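Local coordinates for protein arabinan-endo 1,5-alpha-l-arabinase (Bacillus subtilis, PDB 1UV4) that cleaves internal alpha-(1->5) linkages between L-arabinofuranosyl units of linear and branched plant cell-wall arabinan, working as a secreted, calcium-binding family 43 glycoside hydrolase, at residues A[9-13]-A[37-41]; A[83-89]-A[101-107]; A[153-158]-A[170-176]; A[186-190]-A[255-259]. All coordinates share one frame; numbering follows the deposited sequence. Where two conformers were deposited one is given.

Interaction 1: A[9-13]-A[37-41]; sequences NELLH and LRVLK
Arg-38 does the polar work here, reaching from strand 37-42 to the loop that holds Glu-10 and Leu-11. Its first torsion places CG anti to the backbone N (chi1 -177°) and the chain runs extended to NE, which carries the guanidinium up to the loop backbone. There it grips one carbonyl side-on with two nitrogens: NE lies 2.8 Å and NH2 2.9 Å from Leu-11 O. The oxygen sits in the guanidinium plane, at its edge; NH2 meets it on a lone pair, whereas NE comes in tilted by 35° from the carbonyl plane.

The charged pair is looser. Glu-10 bends at chi2 so that OE1 comes 3.0 Å from Arg-38 NH2, a salt bridge whose hydrogen bond is weak, with the carboxylate and guanidinium planes 61° apart.

Apolar contacts fill in alongside. Leu-12 CD1 lies 3.8 Å from Arg-38 CG, against the aliphatic part of that chain, while its other branch, CD2, meets Leu-40 CD1 tip to tip at 4.0 Å. Leu-40 CD2 lies over one face of the guanidinium, toward the rim.

With Val-50 also touching the Glu-10 and Arg-38 side chains, the contact ties the loop between strands 4-8 and 16-20 to its neighbouring sheet. Arg-38 thus satisfies the Leu-11 carbonyl with two N-H groups, and the nearby carboxylate probably offsets part of its positive charge.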
loop_
_atom_site.group_PDB
_atom_site.type_symbol
_atom_site.label_atom_id
_atom_site.label_comp_id
_atom_site.label_asym_id
_atom_site.label_seq_id
_atom_site.Cartn_x
_atom_site.Cartn_y
_atom_site.Cartn_z
ATOM N N ASN A 9 12.225 11.481 10.750
ATOM C CA ASN A 9 13.617 11.739 10.460
ATOM C C ASN A 9 14.129 10.918 9.264
ATOM O O ASN A 9 14.776 11.415 8.312
ATOM C CB ASN A 9 14.414 11.450 11.775
ATOM C CG ASN A 9 14.216 9.985 12.361
ATOM O OD1 ASN A 9 13.089 9.417 12.415
ATOM N ND2 ASN A 9 15.330 9.410 12.853
ATOM N N GLU A 10 13.778 9.655 9.304
ATOM C CA GLU A 10 14.234 8.684 8.336
ATOM C C GLU A 10 13.382 8.679 7.086
ATOM O O GLU A 10 12.164 8.861 7.110
ATOM C CB GLU A 10 14.238 7.275 8.948
ATOM C CG GLU A 10 15.333 7.044 9.956
ATOM C CD GLU A 10 16.730 6.935 9.361
ATOM O OE1 GLU A 10 16.901 6.816 8.120
ATOM O OE2 GLU A 10 17.707 6.923 10.156
ATOM N N LEU A 11 14.058 8.431 5.982
ATOM C CA LEU A 11 13.425 8.247 4.701
ATOM C C LEU A 11 12.489 7.030 4.771
ATOM O O LEU A 11 12.836 5.998 5.333
ATOM C CB LEU A 11 14.523 7.954 3.652
ATOM C CG LEU A 11 14.177 7.686 2.186
ATOM C CD1 LEU A 11 15.358 8.000 1.312
ATOM C CD2 LEU A 11 13.664 6.279 1.902
ATOM N N LEU A 12 11.289 7.136 4.208
ATOM C CA LEU A 12 10.468 5.962 3.985
ATOM C C LEU A 12 9.513 6.225 2.842
ATOM O O LEU A 12 8.969 7.287 2.763
ATOM C CB LEU A 12 9.657 5.534 5.250
ATOM C CG LEU A 12 9.178 4.101 5.234
ATOM C CD1 LEU A 12 10.274 3.063 5.175
ATOM C CD2 LEU A 12 8.323 3.893 6.509
ATOM N N HIS A 13 9.348 5.227 1.979
ATOM C CA HIS A 13 8.473 5.333 0.817
ATOM C C HIS A 13 7.538 4.120 0.806
ATOM O O HIS A 13 7.935 3.002 1.091
ATOM C CB HIS A 13 9.372 5.306 -0.466
ATOM C CG HIS A 13 8.672 5.704 -1.727
ATOM N ND1 HIS A 13 8.862 5.016 -2.902
ATOM C CD2 HIS A 13 7.807 6.704 -2.010
ATOM C CE1 HIS A 13 8.131 5.573 -3.852
ATOM N NE2 HIS A 13 7.475 6.592 -3.338
ATOM N N LEU A 37 13.249 -5.267 1.756
ATOM C CA LEU A 37 12.249 -4.356 2.290
ATOM C C LEU A 37 12.837 -3.607 3.471
ATOM O O LEU A 37 13.494 -4.200 4.343
ATOM C CB LEU A 37 11.013 -5.087 2.767
ATOM C CG LEU A 37 10.272 -5.783 1.659
ATOM C CD1 LEU A 37 9.299 -6.816 2.251
ATOM C CD2 LEU A 37 9.576 -4.781 0.789
ATOM N N ARG A 38 12.554 -2.303 3.527
ATOM C CA ARG A 38 13.022 -1.400 4.580
ATOM C C ARG A 38 12.173 -1.518 5.823
ATOM O O ARG A 38 10.920 -1.564 5.748
ATOM C CB ARG A 38 12.961 0.001 4.059
ATOM C CG ARG A 38 13.479 1.096 4.997
ATOM C CD ARG A 38 13.911 2.314 4.276
ATOM N NE ARG A 38 14.188 3.533 5.037
ATOM C CZ ARG A 38 15.367 3.876 5.508
ATOM N NH1 ARG A 38 16.408 3.065 5.408
ATOM N NH2 ARG A 38 15.502 5.060 6.073
ATOM N N VAL A 39 12.860 -1.598 6.971
ATOM C CA VAL A 39 12.199 -1.762 8.281
ATOM C C VAL A 39 12.717 -0.696 9.255
ATOM O O VAL A 39 13.924 -0.562 9.457
ATOM C CB VAL A 39 12.476 -3.154 8.906
ATOM C CG1 VAL A 39 11.771 -3.269 10.246
ATOM C CG2 VAL A 39 12.032 -4.289 7.935
ATOM N N LEU A 40 11.773 0.036 9.846
ATOM C CA LEU A 40 12.036 1.036 10.860
ATOM C C LEU A 40 11.328 0.654 12.173
ATOM O O LEU A 40 10.287 0.056 12.154
ATOM C CB LEU A 40 11.514 2.401 10.438
ATOM C CG LEU A 40 11.976 2.974 9.091
ATOM C CD1 LEU A 40 11.392 4.399 8.999
ATOM C CD2 LEU A 40 13.458 3.029 9.005
ATOM N N LYS A 41 11.937 0.997 13.288
ATOM C CA LYS A 41 11.401 0.727 14.630
ATOM C C LYS A 41 11.414 2.011 15.463
ATOM O O LYS A 41 12.346 2.819 15.372
ATOM C CB LYS A 41 12.239 -0.314 15.325
ATOM C CG LYS A 41 11.750 -0.782 16.698
ATOM C CD LYS A 41 12.720 -1.792 17.269
ATOM C CE LYS A 41 12.294 -2.271 18.655
ATOM N NZ LYS A 41 13.302 -3.209 19.213
#

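Interaction 2: A[83-89]-A[101-107]; sequences GKYWLYY and IGLASST
Tyr-88 turns one ring face to Leu-103, whose CD1 stands 3.5 Å above the ring centroid and only 9° off the normal, a CH-pi contact. The two side chains lie side by side and point the same way. Leu-103 CG is anti to its own N (chi1 178°), which sends CD1 over the tyrosine and leaves CD2 to meet Trp-86 CE3 at 4.0 Å. Trp-86 also meets Ser-105, CZ3 lying 3.8 Å from its CB. Ile-101 CG2 approaches the Tyr-88 ring at its edge.

On the other face of the sheet, Tyr-89 folds over Gly-102. Its CG sits between the backbone N and the carbonyl carbon (chi1 62°), and this lays the ring across the neighbouring strand. Gly-102 CA lies under the ring face in a CH-pi contact, 4.0 Å from the centroid of the Tyr-89 ring. One water accepts from Tyr-89 OH at 2.6 Å and donates to Leu-103 O; the same hydroxyl also bonds Trp-62.

Six backbone bonds join the strands as an antiparallel hairpin, with Tyr-85, Leu-87 and Tyr-89 in hydrogen-bonded pairs opposite Ser-106, Ala-104 and Gly-102.

These are the two middle strands of a four-stranded blade, flanked by strand 74-81, which carries the calcium ligand Asp-77, and by strand 115-123. Val-120 and Leu-146 pack near Tyr-88, while Leu-37 of the preceding sheet packs on Leu-87 and Tyr-89.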
loop_
_atom_site.group_PDB
_atom_site.type_symbol
_atom_site.label_atom_id
_atom_site.label_comp_id
_atom_site.label_asym_id
_atom_site.label_seq_id
_atom_site.Cartn_x
_atom_site.Cartn_y
_atom_site.Cartn_z
ATOM N N GLY A 83 -3.540 -15.474 14.336
ATOM C CA GLY A 83 -2.280 -15.795 15.010
ATOM C C GLY A 83 -0.920 -15.556 14.335
ATOM O O GLY A 83 0.108 -16.002 14.831
ATOM N N LYS A 84 -0.888 -14.851 13.211
ATOM C CA LYS A 84 0.367 -14.612 12.480
ATOM C C LYS A 84 0.351 -13.244 11.862
ATOM O O LYS A 84 -0.687 -12.708 11.591
ATOM C CB LYS A 84 0.548 -15.599 11.318
ATOM C CG LYS A 84 0.887 -16.993 11.768
ATOM C CD LYS A 84 1.151 -17.898 10.585
ATOM C CE LYS A 84 1.383 -19.339 11.025
ATOM N NZ LYS A 84 0.952 -20.259 9.948
ATOM N N TYR A 85 1.540 -12.691 11.658
ATOM C CA TYR A 85 1.733 -11.557 10.777
ATOM C C TYR A 85 1.809 -12.040 9.349
ATOM O O TYR A 85 2.474 -13.034 9.065
ATOM C CB TYR A 85 3.049 -10.853 11.111
ATOM C CG TYR A 85 3.121 -10.242 12.470
ATOM C CD1 TYR A 85 2.481 -9.046 12.743
ATOM C CD2 TYR A 85 3.892 -10.812 13.483
ATOM C CE1 TYR A 85 2.558 -8.454 13.962
ATOM C CE2 TYR A 85 3.954 -10.239 14.741
ATOM C CZ TYR A 85 3.303 -9.036 14.974
ATOM O OH TYR A 85 3.365 -8.415 16.192
ATOM N N TRP A 86 1.130 -11.327 8.467
ATOM C CA TRP A 86 1.126 -11.594 7.028
ATOM C C TRP A 86 1.682 -10.365 6.345
ATOM O O TRP A 86 1.140 -9.261 6.478
ATOM C CB TRP A 86 -0.282 -11.909 6.537
ATOM C CG TRP A 86 -0.906 -12.985 7.339
ATOM C CD1 TRP A 86 -1.690 -12.852 8.438
ATOM C CD2 TRP A 86 -0.759 -14.373 7.115
ATOM N NE1 TRP A 86 -2.074 -14.092 8.900
ATOM C CE2 TRP A 86 -1.489 -15.050 8.107
ATOM C CE3 TRP A 86 -0.059 -15.124 6.164
ATOM C CZ2 TRP A 86 -1.560 -16.426 8.146
ATOM C CZ3 TRP A 86 -0.105 -16.484 6.217
ATOM C CH2 TRP A 86 -0.867 -17.127 7.193
ATOM N N LEU A 87 2.726 -10.584 5.579
ATOM C CA LEU A 87 3.483 -9.568 4.912
ATOM C C LEU A 87 3.370 -9.778 3.404
ATOM O O LEU A 87 3.942 -10.748 2.891
ATOM C CB LEU A 87 4.981 -9.636 5.357
ATOM C CG LEU A 87 5.953 -8.673 4.661
ATOM C CD1 LEU A 87 5.522 -7.236 4.889
ATOM C CD2 LEU A 87 7.387 -8.861 5.134
ATOM N N TYR A 88 2.558 -8.955 2.733
ATOM C CA TYR A 88 2.469 -8.979 1.276
ATOM C C TYR A 88 3.503 -7.956 0.767
ATOM O O TYR A 88 3.734 -6.913 1.397
ATOM C CB TYR A 88 1.070 -8.631 0.782
ATOM C CG TYR A 88 0.039 -9.694 1.112
ATOM C CD1 TYR A 88 -0.613 -9.714 2.329
ATOM C CD2 TYR A 88 -0.284 -10.682 0.213
ATOM C CE1 TYR A 88 -1.539 -10.687 2.643
ATOM C CE2 TYR A 88 -1.237 -11.640 0.518
ATOM C CZ TYR A 88 -1.830 -11.670 1.741
ATOM O OH TYR A 88 -2.746 -12.617 2.022
ATOM N N TYR A 89 4.106 -8.190 -0.384
ATOM C CA TYR A 89 5.132 -7.278 -0.900
ATOM C C TYR A 89 5.194 -7.446 -2.424
ATOM O O TYR A 89 4.683 -8.424 -2.963
ATOM C CB TYR A 89 6.489 -7.553 -0.223
ATOM C CG TYR A 89 6.955 -8.938 -0.518
ATOM C CD1 TYR A 89 6.562 -10.012 0.268
ATOM C CD2 TYR A 89 7.726 -9.207 -1.634
ATOM C CE1 TYR A 89 6.930 -11.291 -0.045
ATOM C CE2 TYR A 89 8.094 -10.440 -1.952
ATOM C CZ TYR A 89 7.704 -11.520 -1.166
ATOM O OH TYR A 89 8.096 -12.814 -1.497
ATOM N N ILE A 101 3.301 -10.292 -6.653
ATOM C CA ILE A 101 3.112 -10.067 -5.223
ATOM C C ILE A 101 3.396 -11.384 -4.537
ATOM O O ILE A 101 2.859 -12.423 -4.914
ATOM C CB ILE A 101 1.663 -9.544 -4.886
ATOM C CG1 ILE A 101 1.475 -8.132 -5.404
ATOM C CG2 ILE A 101 1.351 -9.644 -3.391
ATOM C CD1 ILE A 101 0.038 -7.715 -5.591
ATOM N N GLY A 102 4.268 -11.318 -3.523
ATOM C CA GLY A 102 4.594 -12.466 -2.691
ATOM C C GLY A 102 4.035 -12.270 -1.287
ATOM O O GLY A 102 3.539 -11.200 -0.920
ATOM N N LEU A 103 4.094 -13.329 -0.527
ATOM C CA LEU A 103 3.589 -13.360 0.863
ATOM C C LEU A 103 4.598 -14.047 1.749
ATOM O O LEU A 103 5.110 -15.135 1.408
ATOM C CB LEU A 103 2.267 -14.150 0.952
ATOM C CG LEU A 103 1.636 -14.323 2.332
ATOM C CD1 LEU A 103 1.244 -13.018 2.907
ATOM C CD2 LEU A 103 0.399 -15.291 2.227
ATOM N N ALA A 104 4.840 -13.452 2.909
ATOM C CA ALA A 104 5.604 -14.111 3.947
ATOM C C ALA A 104 4.861 -14.023 5.257
ATOM O O ALA A 104 4.043 -13.154 5.440
ATOM C CB ALA A 104 6.959 -13.455 4.098
ATOM N N SER A 105 5.202 -14.893 6.191
ATOM C CA SER A 105 4.497 -14.902 7.470
ATOM C C SER A 105 5.482 -14.995 8.623
ATOM O O SER A 105 6.587 -15.508 8.467
ATOM C CB SER A 105 3.448 -16.039 7.541
ATOM O OG SER A 105 4.041 -17.321 7.435
ATOM N N SER A 106 5.068 -14.538 9.801
ATOM C CA SER A 106 5.924 -14.579 11.002
ATOM C C SER A 106 5.063 -14.524 12.248
ATOM O O SER A 106 3.937 -14.052 12.213
ATOM C CB SER A 106 6.874 -13.376 11.052
ATOM O OG SER A 106 7.764 -13.487 12.143
ATOM N N THR A 107 5.596 -14.981 13.372
ATOM C CA THR A 107 4.946 -14.732 14.647
ATOM C C THR A 107 5.625 -13.617 15.404
ATOM O O THR A 107 5.200 -13.324 16.501
ATOM C CB THR A 107 4.896 -16.001 15.531
ATOM O OG1 THR A 107 6.190 -16.605 15.609
ATOM C CG2 THR A 107 4.007 -17.061 14.906
HETATM O O HOH W 1 7.604 -14.652 0.298
#

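Interaction 3: A[153-158]-A[170-176]; sequences SGIKLT and SLYSIAA. With EDO (1,2-ethanediol), chain F.
The Tyr-172 ring takes Leu-157 O at its edge, in the ring plane, with CD2 3.5 Å from that oxygen. The same carbonyl accepts the backbone N-H of Tyr-172, so ring edge and amide both converge on it. At the root of the side chain, Tyr-172 CB packs on Leu-157 CB, and Thr-224 from a loop touches both side chains.

Much of the aliphatic packing runs through Ile-174. Its CG1 occupies the position between the backbone N and the carbonyl carbon (chi1 60°), which brings CG1 to 3.7 Å from Ile-155 CG2 and CD1 to 4.0 Å from Leu-157 CB. Against Leu-157 it runs at about a right angle. Ala-175 CB rests on Ile-155 CG1 at 3.9 Å.

Lys-156 and Ser-173 pair on the other face of the sheet and make a polar group there. Lys-156 bends at chi2 and then runs straight, bringing NZ 2.9 Å from Ser-173 OG and 2.8 Å from Ser-153 OG. A 1,2-ethanediol, probably from the crystallisation liquor, joins this group: its O2 takes a third bond from NZ at 3.1 Å, and its O1 bonds Ser-173 OG. Ser-153 OG is held in turn by Asn-128 O, which probably steadies the lysine end. Leu-171 CD1 packs against Lys-156 CB.

Ile-174 and Ala-175 both face Ile-155, whose O and N bond Ile-174 N and Ala-175 O. This is a classic beta bulge in an antiparallel pair, set in a sheet of the family 43 propeller, with Ile-155 close to the side chain of Glu-185, assigned as the proton donor.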
loop_
_atom_site.group_PDB
_atom_site.type_symbol
_atom_site.label_atom_id
_atom_site.label_comp_id
_atom_site.label_asym_id
_atom_site.label_seq_id
_atom_site.Cartn_x
_atom_site.Cartn_y
_atom_site.Cartn_z
ATOM N N SER A 153 -4.996 -0.496 -16.160
ATOM C CA SER A 153 -6.444 -0.328 -15.903
ATOM C C SER A 153 -6.719 -0.144 -14.400
ATOM O O SER A 153 -7.900 -0.088 -14.016
ATOM C CB SER A 153 -7.262 -1.492 -16.483
ATOM O OG SER A 153 -7.101 -2.688 -15.768
ATOM N N GLY A 154 -5.662 -0.012 -13.566
ATOM C CA GLY A 154 -5.839 0.446 -12.193
ATOM C C GLY A 154 -5.879 -0.593 -11.095
ATOM O O GLY A 154 -5.188 -1.580 -11.100
ATOM N N ILE A 155 -6.774 -0.351 -10.144
ATOM C CA ILE A 155 -6.881 -1.106 -8.905
ATOM C C ILE A 155 -7.835 -2.276 -9.004
ATOM O O ILE A 155 -8.964 -2.156 -9.482
ATOM C CB ILE A 155 -7.328 -0.173 -7.790
ATOM C CG1 ILE A 155 -6.426 1.084 -7.788
ATOM C CG2 ILE A 155 -7.290 -0.869 -6.418
ATOM C CD1 ILE A 155 -4.989 0.887 -7.631
ATOM N N LYS A 156 -7.286 -3.432 -8.584
ATOM C CA LYS A 156 -7.984 -4.710 -8.626
ATOM C C LYS A 156 -8.202 -5.222 -7.207
ATOM O O LYS A 156 -7.528 -4.804 -6.285
ATOM C CB LYS A 156 -7.186 -5.714 -9.411
ATOM C CG LYS A 156 -6.770 -5.271 -10.831
ATOM C CD LYS A 156 -7.935 -4.855 -11.703
ATOM C CE LYS A 156 -7.492 -4.285 -13.006
ATOM N NZ LYS A 156 -8.666 -3.943 -13.859
ATOM N N LEU A 157 -9.111 -6.179 -7.106
ATOM C CA LEU A 157 -9.551 -6.761 -5.838
ATOM C C LEU A 157 -9.891 -8.247 -6.011
ATOM O O LEU A 157 -10.562 -8.606 -6.939
ATOM C CB LEU A 157 -10.759 -6.007 -5.321
ATOM C CG LEU A 157 -11.409 -6.497 -4.042
ATOM C CD1 LEU A 157 -10.560 -6.171 -2.855
ATOM C CD2 LEU A 157 -12.837 -5.922 -3.909
ATOM N N THR A 158 -9.369 -9.080 -5.105
ATOM C CA THR A 158 -9.742 -10.474 -5.061
ATOM C C THR A 158 -10.005 -10.879 -3.605
ATOM O O THR A 158 -9.338 -10.426 -2.679
ATOM C CB THR A 158 -8.643 -11.374 -5.683
ATOM O OG1 THR A 158 -9.011 -12.753 -5.594
ATOM C CG2 THR A 158 -7.327 -11.216 -4.937
ATOM N N SER A 170 -13.085 -14.515 -8.532
ATOM C CA SER A 170 -12.860 -13.579 -9.617
ATOM C C SER A 170 -12.017 -12.376 -9.195
ATOM O O SER A 170 -11.979 -11.989 -8.033
ATOM C CB SER A 170 -14.208 -13.043 -10.154
ATOM O OG SER A 170 -15.148 -14.067 -10.418
ATOM N N LEU A 171 -11.369 -11.776 -10.170
ATOM C CA LEU A 171 -10.647 -10.538 -10.012
ATOM C C LEU A 171 -11.543 -9.369 -10.382
ATOM O O LEU A 171 -12.003 -9.283 -11.525
ATOM C CB LEU A 171 -9.388 -10.567 -10.902
ATOM C CG LEU A 171 -8.359 -9.480 -10.613
ATOM C CD1 LEU A 171 -7.765 -9.545 -9.192
ATOM C CD2 LEU A 171 -7.214 -9.519 -11.632
ATOM N N TYR A 172 -11.770 -8.455 -9.439
ATOM C CA TYR A 172 -12.680 -7.323 -9.590
ATOM C C TYR A 172 -11.861 -6.049 -9.818
ATOM O O TYR A 172 -10.702 -5.948 -9.407
ATOM C CB TYR A 172 -13.530 -7.138 -8.327
ATOM C CG TYR A 172 -14.435 -8.306 -7.997
ATOM C CD1 TYR A 172 -15.717 -8.372 -8.487
ATOM C CD2 TYR A 172 -14.005 -9.345 -7.191
ATOM C CE1 TYR A 172 -16.562 -9.455 -8.174
ATOM C CE2 TYR A 172 -14.842 -10.411 -6.882
ATOM C CZ TYR A 172 -16.112 -10.453 -7.372
ATOM O OH TYR A 172 -16.966 -11.517 -7.075
ATOM N N SER A 173 -12.477 -5.132 -10.541
ATOM C CA SER A 173 -11.937 -3.791 -10.786
ATOM C C SER A 173 -12.636 -2.784 -9.907
ATOM O O SER A 173 -13.844 -2.714 -9.891
ATOM C CB SER A 173 -12.129 -3.410 -12.245
ATOM O OG SER A 173 -11.441 -4.320 -13.069
ATOM N N ILE A 174 -11.858 -2.000 -9.149
ATOM C CA ILE A 174 -12.466 -1.056 -8.191
ATOM C C ILE A 174 -12.050 0.410 -8.304
ATOM O O ILE A 174 -12.746 1.279 -7.767
ATOM C CB ILE A 174 -12.310 -1.547 -6.721
ATOM C CG1 ILE A 174 -10.866 -1.713 -6.310
ATOM C CG2 ILE A 174 -13.127 -2.825 -6.498
ATOM C CD1 ILE A 174 -10.693 -2.008 -4.815
ATOM N N ALA A 175 -10.963 0.718 -9.032
ATOM C CA ALA A 175 -10.635 2.118 -9.329
ATOM C C ALA A 175 -9.781 2.185 -10.557
ATOM O O ALA A 175 -8.968 1.307 -10.799
ATOM C CB ALA A 175 -9.934 2.864 -8.141
ATOM N N ALA A 176 -10.018 3.216 -11.363
ATOM C CA ALA A 176 -9.260 3.408 -12.613
ATOM C C ALA A 176 -9.214 4.897 -12.942
ATOM O O ALA A 176 -10.059 5.675 -12.509
ATOM C CB ALA A 176 -9.956 2.642 -13.730
HETATM C C1 EDO F . -11.503 -7.786 -13.886
HETATM O O1 EDO F . -12.472 -6.839 -13.482
HETATM C C2 EDO F . -10.137 -7.317 -13.455
HETATM O O2 EDO F . -9.447 -6.820 -14.574
HETATM O O HOH W 2 -12.500 -12.979 -5.590
#

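Interaction 4: A[186-190]-A[255-259]; sequences APTLT and GQDIV. With CA (calcium ion), chain D.
Strands 186-190 and 255-259 run nearly parallel, 18° apart, with 6.5 Å between their axes, and it is side chains and water that bridge them. Thr-188 provides the direct link: OG1, anti to the backbone N (chi1 -173°), accepts the N-H of Ile-258 at 3.1 Å along a fairly straight 162° path. The same hydroxyl also bonds calcium ligand Glu-135. The Thr-188 methyl, CG2, turns instead to Gln-256 CG and Ile-258 CD1, and Thr-190 CG2 presses on that CD1 at 3.5 Å, crossing Ile-258 at about a right angle.

Gln-256 folds back at chi2, and its NE2 lies 2.7 Å from Ala-186 O while OE1 bonds Ser-201. A water donates a hydrogen bond to Gln-256 O and a weak one to Ala-186 O.

Asp-257 binds the calcium ion through both carboxylate oxygens, OD1 at 2.3 Å and OD2 at 2.6 Å. Four waters join it, two of them close to Ile-258 O, and Asp-77 and Glu-135 complete the metal site; Thr-16 bonds OD2.

Thr-188 therefore acts as a second-shell residue, linking the calcium ligand Glu-135 to the backbone beside Asp-257, and the cation probably eases the crowding of three carboxylates in the buried centre.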
loop_
_atom_site.group_PDB
_atom_site.type_symbol
_atom_site.label_atom_id
_atom_site.label_comp_id
_atom_site.label_asym_id
_atom_site.label_seq_id
_atom_site.Cartn_x
_atom_site.Cartn_y
_atom_site.Cartn_z
ATOM N N ALA A 186 -1.558 2.044 -5.276
ATOM C CA ALA A 186 -1.381 2.033 -3.804
ATOM C C ALA A 186 -2.712 2.093 -3.084
ATOM O O ALA A 186 -2.940 2.925 -2.247
ATOM C CB ALA A 186 -0.457 3.158 -3.360
ATOM N N PRO A 187 -3.557 1.117 -3.307
ATOM C CA PRO A 187 -4.814 1.121 -2.563
ATOM C C PRO A 187 -4.657 0.846 -1.063
ATOM O O PRO A 187 -3.777 0.151 -0.612
ATOM C CB PRO A 187 -5.589 -0.011 -3.220
ATOM C CG PRO A 187 -4.530 -0.975 -3.622
ATOM C CD PRO A 187 -3.421 -0.073 -4.163
ATOM N N THR A 188 -5.617 1.426 -0.321
ATOM C CA THR A 188 -5.884 1.042 1.058
ATOM C C THR A 188 -7.395 0.998 1.237
ATOM O O THR A 188 -8.099 1.782 0.668
ATOM C CB THR A 188 -5.169 2.002 2.080
ATOM O OG1 THR A 188 -5.331 1.474 3.416
ATOM C CG2 THR A 188 -5.755 3.368 2.114
ATOM N N LEU A 189 -7.882 -0.000 1.961
ATOM C CA LEU A 189 -9.300 -0.305 2.011
ATOM C C LEU A 189 -9.670 -0.740 3.397
ATOM O O LEU A 189 -9.003 -1.609 3.947
ATOM C CB LEU A 189 -9.575 -1.420 0.975
ATOM C CG LEU A 189 -10.918 -1.684 0.262
ATOM C CD1 LEU A 189 -11.876 -0.561 0.346
ATOM C CD2 LEU A 189 -10.799 -2.203 -1.185
ATOM N N THR A 190 -10.754 -0.171 3.944
ATOM C CA THR A 190 -11.221 -0.490 5.283
ATOM C C THR A 190 -12.733 -0.437 5.310
ATOM O O THR A 190 -13.346 0.254 4.492
ATOM C CB THR A 190 -10.607 0.504 6.302
ATOM O OG1 THR A 190 -10.933 0.113 7.661
ATOM C CG2 THR A 190 -11.177 1.917 6.155
ATOM N N GLY A 255 1.120 6.740 -1.124
ATOM C CA GLY A 255 1.528 5.521 -0.470
ATOM C C GLY A 255 0.833 5.321 0.846
ATOM O O GLY A 255 1.366 4.689 1.764
ATOM N N GLN A 256 -0.389 5.832 0.957
ATOM C CA GLN A 256 -1.091 5.876 2.237
ATOM C C GLN A 256 -1.591 4.518 2.673
ATOM O O GLN A 256 -1.915 3.635 1.860
ATOM C CB GLN A 256 -2.240 6.863 2.132
ATOM C CG GLN A 256 -3.447 6.355 1.304
ATOM C CD GLN A 256 -3.145 6.231 -0.197
ATOM O OE1 GLN A 256 -2.503 7.112 -0.764
ATOM N NE2 GLN A 256 -3.570 5.102 -0.800
ATOM N N ASP A 257 -1.614 4.310 3.996
ATOM C CA ASP A 257 -2.131 3.073 4.548
ATOM C C ASP A 257 -2.862 3.361 5.818
ATOM O O ASP A 257 -2.455 4.243 6.597
ATOM C CB ASP A 257 -0.969 2.095 4.775
ATOM C CG ASP A 257 -1.429 0.695 4.890
ATOM O OD1 ASP A 257 -2.466 0.292 4.306
ATOM O OD2 ASP A 257 -0.786 -0.096 5.526
ATOM N N ILE A 258 -4.026 2.738 5.944
ATOM C CA ILE A 258 -4.882 2.873 7.146
ATOM C C ILE A 258 -4.433 1.840 8.134
ATOM O O ILE A 258 -4.402 0.619 7.814
ATOM C CB ILE A 258 -6.342 2.694 6.814
ATOM C CG1 ILE A 258 -6.823 3.819 5.888
ATOM C CG2 ILE A 258 -7.131 2.762 8.099
ATOM C CD1 ILE A 258 -8.162 3.469 5.125
ATOM N N VAL A 259 -4.066 2.301 9.327
ATOM C CA VAL A 259 -3.516 1.524 10.390
ATOM C C VAL A 259 -4.523 1.547 11.597
ATOM O O VAL A 259 -4.995 2.602 12.031
ATOM C CB VAL A 259 -2.081 2.036 10.691
ATOM C CG1 VAL A 259 -1.571 1.404 11.950
ATOM C CG2 VAL A 259 -1.179 1.766 9.496
HETATM CA CA CA D . -2.579 -1.932 4.942
HETATM O O HOH W 3 -0.844 2.269 -0.113
HETATM O O HOH W 4 -1.802 0.027 1.442
HETATM O O HOH W 5 -4.722 -1.230 5.580
HETATM O O HOH W 6 -2.976 -1.480 7.610
HETATM O O HOH W 7 -3.396 -4.205 5.310
HETATM O O HOH W 8 -1.289 -2.566 6.768
#

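Overall arrangement
From the N terminus, the four contacts follow one another along the chain, none nesting or crossing. Interaction 1 closes a 23-residue loop joining the segment after strand 4-8 to the first complete sheet, and interaction 2 is the middle hairpin of the next; Leu-37 packs on Leu-87 and Tyr-89 between them. Interaction 3 closes an 11-residue excursion, about 29 Å centre to centre from interaction 1 and across the middle of the chain. Interaction 4 spans the longest loop, 64 residues, bringing two sheets together near the propeller's centre. It touches interaction 3 where Ile-174 meets Leu-189 and Ile-155 meets Pro-187, so successive sheets pack against each other there, while interaction 4 itself carries the calcium ligand Asp-257.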